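AlyGC (Glaciecola chathamensis, PDB 5GKD) cleaves alginate as a polysaccharide lyase of family 6, probably by beta-elimination, with calcium bound in its N-terminal beta-helix. Local coordinates at residues Phe582-Asn593 with Val614-Tyr625. Numbering follows the deposited sequence.
Sequences FKHITGDLFRLN and VSDLQGAIAKVY
Ile585 and Leu617 pack tightly on the inward face of two successive coils of the C-terminal parallel beta-helix: Ile585 CG2 lies 3.6 Å from Leu617 CD1, and the Leu617 and Leu589 side chains cross at about a right angle, Leu617 CD2 lying 4.1 Å from Leu589 CG. Phe582 over Val614 and Leu592 over Val624 extend this apolar ladder. Strands 590-592 and 622-625 run 9° from parallel, axes 4.9 Å apart; backbone bonds such as Gln618 N to Ile585 O, 2.8 Å, join the coils. At the turn, Asp588 supplies a side-chain acceptor: its OD1 takes the N-H of Ala620 at 2.9 Å, while OD2 receives, at 2.9 Å, NH1 of Arg591, whose NE pairs with Asp565. Lys623 NZ is hydrogen-bonded to Asn654 and makes a long salt bridge to Asp588 OD1 at 3.6 Å, its chain alongside Asn593. The looser, more solvent-accessible side carries Lys583, Ser615 and the His584-Asp616 pair. There His584 ND1 donates to Asp616 OD2 at 2.6 Å; OD2 lies in the ring plane and uses its anti lone pair, ring and carboxylate planes 83° apart. Charge is thus confined to turn and outer face, where Asp616 would probably favour a protonated His584.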
loop_
_atom_site.group_PDB
_atom_site.type_symbol
_atom_site.label_atom_id
_atom_site.label_comp_id
_atom_site.label_asym_id
_atom_site.label_seq_id
_atom_site.Cartn_x
_atom_site.Cartn_y
_atom_site.Cartn_z
ATOM N N PHE A 582 9.574 9.258 -25.685
ATOM C CA PHE A 582 8.410 8.537 -25.203
ATOM C C PHE A 582 7.281 8.796 -26.177
ATOM O O PHE A 582 7.005 9.959 -26.487
ATOM C CB PHE A 582 8.017 9.008 -23.793
ATOM C CG PHE A 582 9.145 8.956 -22.797
ATOM C CD1 PHE A 582 10.118 9.938 -22.772
ATOM C CD2 PHE A 582 9.231 7.919 -21.882
ATOM C CE1 PHE A 582 11.158 9.880 -21.859
ATOM C CE2 PHE A 582 10.265 7.858 -20.967
ATOM C CZ PHE A 582 11.222 8.841 -20.946
ATOM N N LYS A 583 6.621 7.758 -26.642
ATOM C CA LYS A 583 5.543 7.940 -27.568
ATOM C C LYS A 583 4.401 6.949 -27.447
ATOM O O LYS A 583 4.622 5.787 -27.351
ATOM C CB LYS A 583 6.091 7.925 -28.988
ATOM C CG LYS A 583 5.117 8.397 -30.033
ATOM C CD LYS A 583 5.776 8.609 -31.387
ATOM C CE LYS A 583 5.383 9.938 -31.990
ATOM N NZ LYS A 583 5.194 9.884 -33.460
ATOM N N HIS A 584 3.183 7.446 -27.484
ATOM C CA HIS A 584 1.963 6.651 -27.415
ATOM C C HIS A 584 1.730 5.927 -26.106
ATOM O O HIS A 584 1.857 4.734 -26.047
ATOM C CB HIS A 584 1.829 5.649 -28.567
ATOM C CG HIS A 584 2.052 6.230 -29.923
ATOM N ND1 HIS A 584 1.278 7.235 -30.448
ATOM C CD2 HIS A 584 2.952 5.922 -30.876
ATOM C CE1 HIS A 584 1.700 7.527 -31.658
ATOM N NE2 HIS A 584 2.713 6.744 -31.941
ATOM N N ILE A 585 1.381 6.685 -25.081
ATOM C CA ILE A 585 1.156 6.205 -23.754
ATOM C C ILE A 585 -0.176 6.664 -23.224
ATOM O O ILE A 585 -0.444 7.827 -23.189
ATOM C CB ILE A 585 2.268 6.734 -22.852
ATOM C CG1 ILE A 585 3.621 6.234 -23.342
ATOM C CG2 ILE A 585 2.010 6.391 -21.415
ATOM C CD1 ILE A 585 4.788 7.019 -22.833
ATOM N N THR A 586 -0.998 5.731 -22.796
ATOM C CA THR A 586 -2.328 6.090 -22.331
ATOM C C THR A 586 -2.373 6.523 -20.869
ATOM O O THR A 586 -3.301 7.240 -20.483
ATOM C CB THR A 586 -3.301 4.922 -22.526
ATOM O OG1 THR A 586 -2.822 3.783 -21.802
ATOM C CG2 THR A 586 -3.441 4.571 -24.001
ATOM N N GLY A 587 -1.418 6.107 -20.050
ATOM C CA GLY A 587 -1.375 6.490 -18.655
ATOM C C GLY A 587 -0.600 7.774 -18.433
ATOM O O GLY A 587 -0.464 8.613 -19.327
ATOM N N ASP A 588 -0.099 7.933 -17.218
ATOM C CA ASP A 588 0.841 9.004 -16.915
ATOM C C ASP A 588 2.263 8.536 -17.176
ATOM O O ASP A 588 2.541 7.338 -17.269
ATOM C CB ASP A 588 0.726 9.453 -15.463
ATOM C CG ASP A 588 -0.683 9.850 -15.084
ATOM O OD1 ASP A 588 -1.261 10.763 -15.714
ATOM O OD2 ASP A 588 -1.225 9.237 -14.154
ATOM N N LEU A 589 3.169 9.508 -17.284
ATOM C CA LEU A 589 4.593 9.216 -17.361
ATOM C C LEU A 589 5.156 8.876 -15.985
ATOM O O LEU A 589 5.634 7.759 -15.761
ATOM C CB LEU A 589 5.336 10.405 -17.968
ATOM C CG LEU A 589 6.193 10.310 -19.225
ATOM C CD1 LEU A 589 7.549 10.963 -18.981
ATOM C CD2 LEU A 589 6.349 8.903 -19.746
ATOM N N PHE A 590 5.109 9.824 -15.050
ATOM C CA PHE A 590 5.620 9.622 -13.697
ATOM C C PHE A 590 4.511 9.906 -12.691
ATOM O O PHE A 590 3.987 11.024 -12.628
ATOM C CB PHE A 590 6.847 10.502 -13.423
ATOM C CG PHE A 590 8.069 10.075 -14.191
ATOM C CD1 PHE A 590 8.886 9.081 -13.708
ATOM C CD2 PHE A 590 8.375 10.645 -15.413
ATOM C CE1 PHE A 590 9.993 8.674 -14.409
ATOM C CE2 PHE A 590 9.482 10.252 -16.113
ATOM C CZ PHE A 590 10.296 9.261 -15.608
ATOM N N ARG A 591 4.153 8.892 -11.915
ATOM C CA ARG A 591 3.117 8.999 -10.897
ATOM C C ARG A 591 3.811 9.100 -9.543
ATOM O O ARG A 591 4.206 8.086 -8.960
ATOM C CB ARG A 591 2.167 7.809 -10.987
ATOM C CG ARG A 591 1.262 7.884 -12.204
ATOM C CD ARG A 591 0.748 6.523 -12.633
ATOM N NE ARG A 591 -0.139 5.925 -11.646
ATOM C CZ ARG A 591 -1.392 6.305 -11.442
ATOM N NH1 ARG A 591 -1.904 7.302 -12.143
ATOM N NH2 ARG A 591 -2.131 5.698 -10.521
ATOM N N LEU A 592 3.968 10.337 -9.058
ATOM C CA LEU A 592 4.709 10.670 -7.846
ATOM C C LEU A 592 3.829 11.432 -6.869
ATOM O O LEU A 592 4.273 12.372 -6.204
ATOM C CB LEU A 592 5.947 11.498 -8.162
ATOM C CG LEU A 592 7.257 10.869 -8.633
ATOM C CD1 LEU A 592 7.360 9.386 -8.383
ATOM C CD2 LEU A 592 7.539 11.212 -10.059
ATOM N N ASN A 593 2.567 11.030 -6.781
ATOM C CA ASN A 593 1.538 11.751 -6.047
ATOM C C ASN A 593 0.724 10.819 -5.161
ATOM O O ASN A 593 -0.492 10.986 -5.023
ATOM C CB ASN A 593 0.608 12.474 -7.015
ATOM C CG ASN A 593 -0.137 11.515 -7.909
ATOM O OD1 ASN A 593 0.303 10.385 -8.110
ATOM N ND2 ASN A 593 -1.288 11.937 -8.414
ATOM N N VAL A 614 8.477 13.786 -25.680
ATOM C CA VAL A 614 7.288 13.068 -25.248
ATOM C C VAL A 614 6.155 13.424 -26.194
ATOM O O VAL A 614 5.848 14.609 -26.369
ATOM C CB VAL A 614 6.895 13.431 -23.804
ATOM C CG1 VAL A 614 5.596 12.731 -23.418
ATOM C CG2 VAL A 614 8.021 13.107 -22.828
ATOM N N SER A 615 5.509 12.411 -26.774
ATOM C CA SER A 615 4.465 12.651 -27.762
ATOM C C SER A 615 3.325 11.653 -27.614
ATOM O O SER A 615 3.559 10.446 -27.496
ATOM C CB SER A 615 5.047 12.571 -29.177
ATOM O OG SER A 615 4.085 12.977 -30.126
ATOM N N ASP A 616 2.095 12.164 -27.640
ATOM C CA ASP A 616 0.875 11.355 -27.563
ATOM C C ASP A 616 0.795 10.601 -26.229
ATOM O O ASP A 616 0.700 9.370 -26.169
ATOM C CB ASP A 616 0.775 10.401 -28.765
ATOM C CG ASP A 616 -0.566 9.700 -28.844
ATOM O OD1 ASP A 616 -1.559 10.238 -28.294
ATOM O OD2 ASP A 616 -0.634 8.604 -29.451
ATOM N N LEU A 617 0.837 11.379 -25.151
ATOM C CA LEU A 617 0.724 10.887 -23.781
ATOM C C LEU A 617 -0.614 11.367 -23.244
ATOM O O LEU A 617 -0.825 12.572 -23.093
ATOM C CB LEU A 617 1.882 11.407 -22.923
ATOM C CG LEU A 617 1.823 11.357 -21.387
ATOM C CD1 LEU A 617 1.984 9.941 -20.900
ATOM C CD2 LEU A 617 2.901 12.248 -20.758
ATOM N N GLN A 618 -1.518 10.437 -22.942
ATOM C CA GLN A 618 -2.834 10.878 -22.485
ATOM C C GLN A 618 -2.772 11.506 -21.094
ATOM O O GLN A 618 -3.542 12.427 -20.797
ATOM C CB GLN A 618 -3.826 9.718 -22.504
ATOM C CG GLN A 618 -4.017 9.060 -23.860
ATOM C CD GLN A 618 -4.271 10.070 -24.935
ATOM O OE1 GLN A 618 -5.308 10.733 -24.941
ATOM N NE2 GLN A 618 -3.315 10.218 -25.853
ATOM N N GLY A 619 -1.875 11.034 -20.241
ATOM C CA GLY A 619 -1.785 11.497 -18.872
ATOM C C GLY A 619 -0.773 12.608 -18.720
ATOM O O GLY A 619 -0.356 13.245 -19.688
ATOM N N ALA A 620 -0.360 12.833 -17.484
ATOM C CA ALA A 620 0.601 13.891 -17.221
ATOM C C ALA A 620 2.028 13.380 -17.360
ATOM O O ALA A 620 2.323 12.214 -17.094
ATOM C CB ALA A 620 0.401 14.483 -15.830
ATOM N N ILE A 621 2.906 14.277 -17.808
ATOM C CA ILE A 621 4.349 14.088 -17.670
ATOM C C ILE A 621 4.703 13.704 -16.236
ATOM O O ILE A 621 5.482 12.777 -15.991
ATOM C CB ILE A 621 5.082 15.375 -18.085
ATOM C CG1 ILE A 621 4.740 15.748 -19.530
ATOM C CG2 ILE A 621 6.579 15.250 -17.836
ATOM C CD1 ILE A 621 5.057 17.209 -19.857
ATOM N N ALA A 622 4.162 14.435 -15.268
ATOM C CA ALA A 622 4.465 14.159 -13.874
ATOM C C ALA A 622 3.343 14.708 -13.012
ATOM O O ALA A 622 2.837 15.803 -13.263
ATOM C CB ALA A 622 5.803 14.775 -13.450
ATOM N N LYS A 623 2.952 13.932 -12.014
ATOM C CA LYS A 623 2.074 14.384 -10.947
ATOM C C LYS A 623 2.873 14.201 -9.672
ATOM O O LYS A 623 3.182 13.066 -9.294
ATOM C CB LYS A 623 0.776 13.574 -10.898
ATOM C CG LYS A 623 0.130 13.316 -12.247
ATOM C CD LYS A 623 -1.250 12.719 -12.081
ATOM C CE LYS A 623 -2.049 12.877 -13.374
ATOM N NZ LYS A 623 -3.421 12.344 -13.286
ATOM N N VAL A 624 3.265 15.291 -9.034
ATOM C CA VAL A 624 4.079 15.155 -7.842
ATOM C C VAL A 624 3.481 16.002 -6.725
ATOM O O VAL A 624 3.075 17.150 -6.940
ATOM C CB VAL A 624 5.571 15.450 -8.109
ATOM C CG1 VAL A 624 5.825 15.894 -9.533
ATOM C CG2 VAL A 624 6.146 16.350 -7.101
ATOM N N TYR A 625 3.357 15.393 -5.544
ATOM C CA TYR A 625 2.489 15.913 -4.501
ATOM C C TYR A 625 3.180 15.830 -3.149
ATOM O O TYR A 625 3.713 14.783 -2.782
ATOM C CB TYR A 625 1.163 15.130 -4.493
ATOM C CG TYR A 625 0.139 15.627 -3.507
ATOM C CD1 TYR A 625 0.173 15.233 -2.170
ATOM C CD2 TYR A 625 -0.886 16.455 -3.919
ATOM C CE1 TYR A 625 -0.769 15.685 -1.273
ATOM C CE2 TYR A 625 -1.833 16.905 -3.044
ATOM C CZ TYR A 625 -1.775 16.525 -1.720
ATOM O OH TYR A 625 -2.728 16.996 -0.865
HETATM O O HOH W 1 5.939 13.514 -4.279
#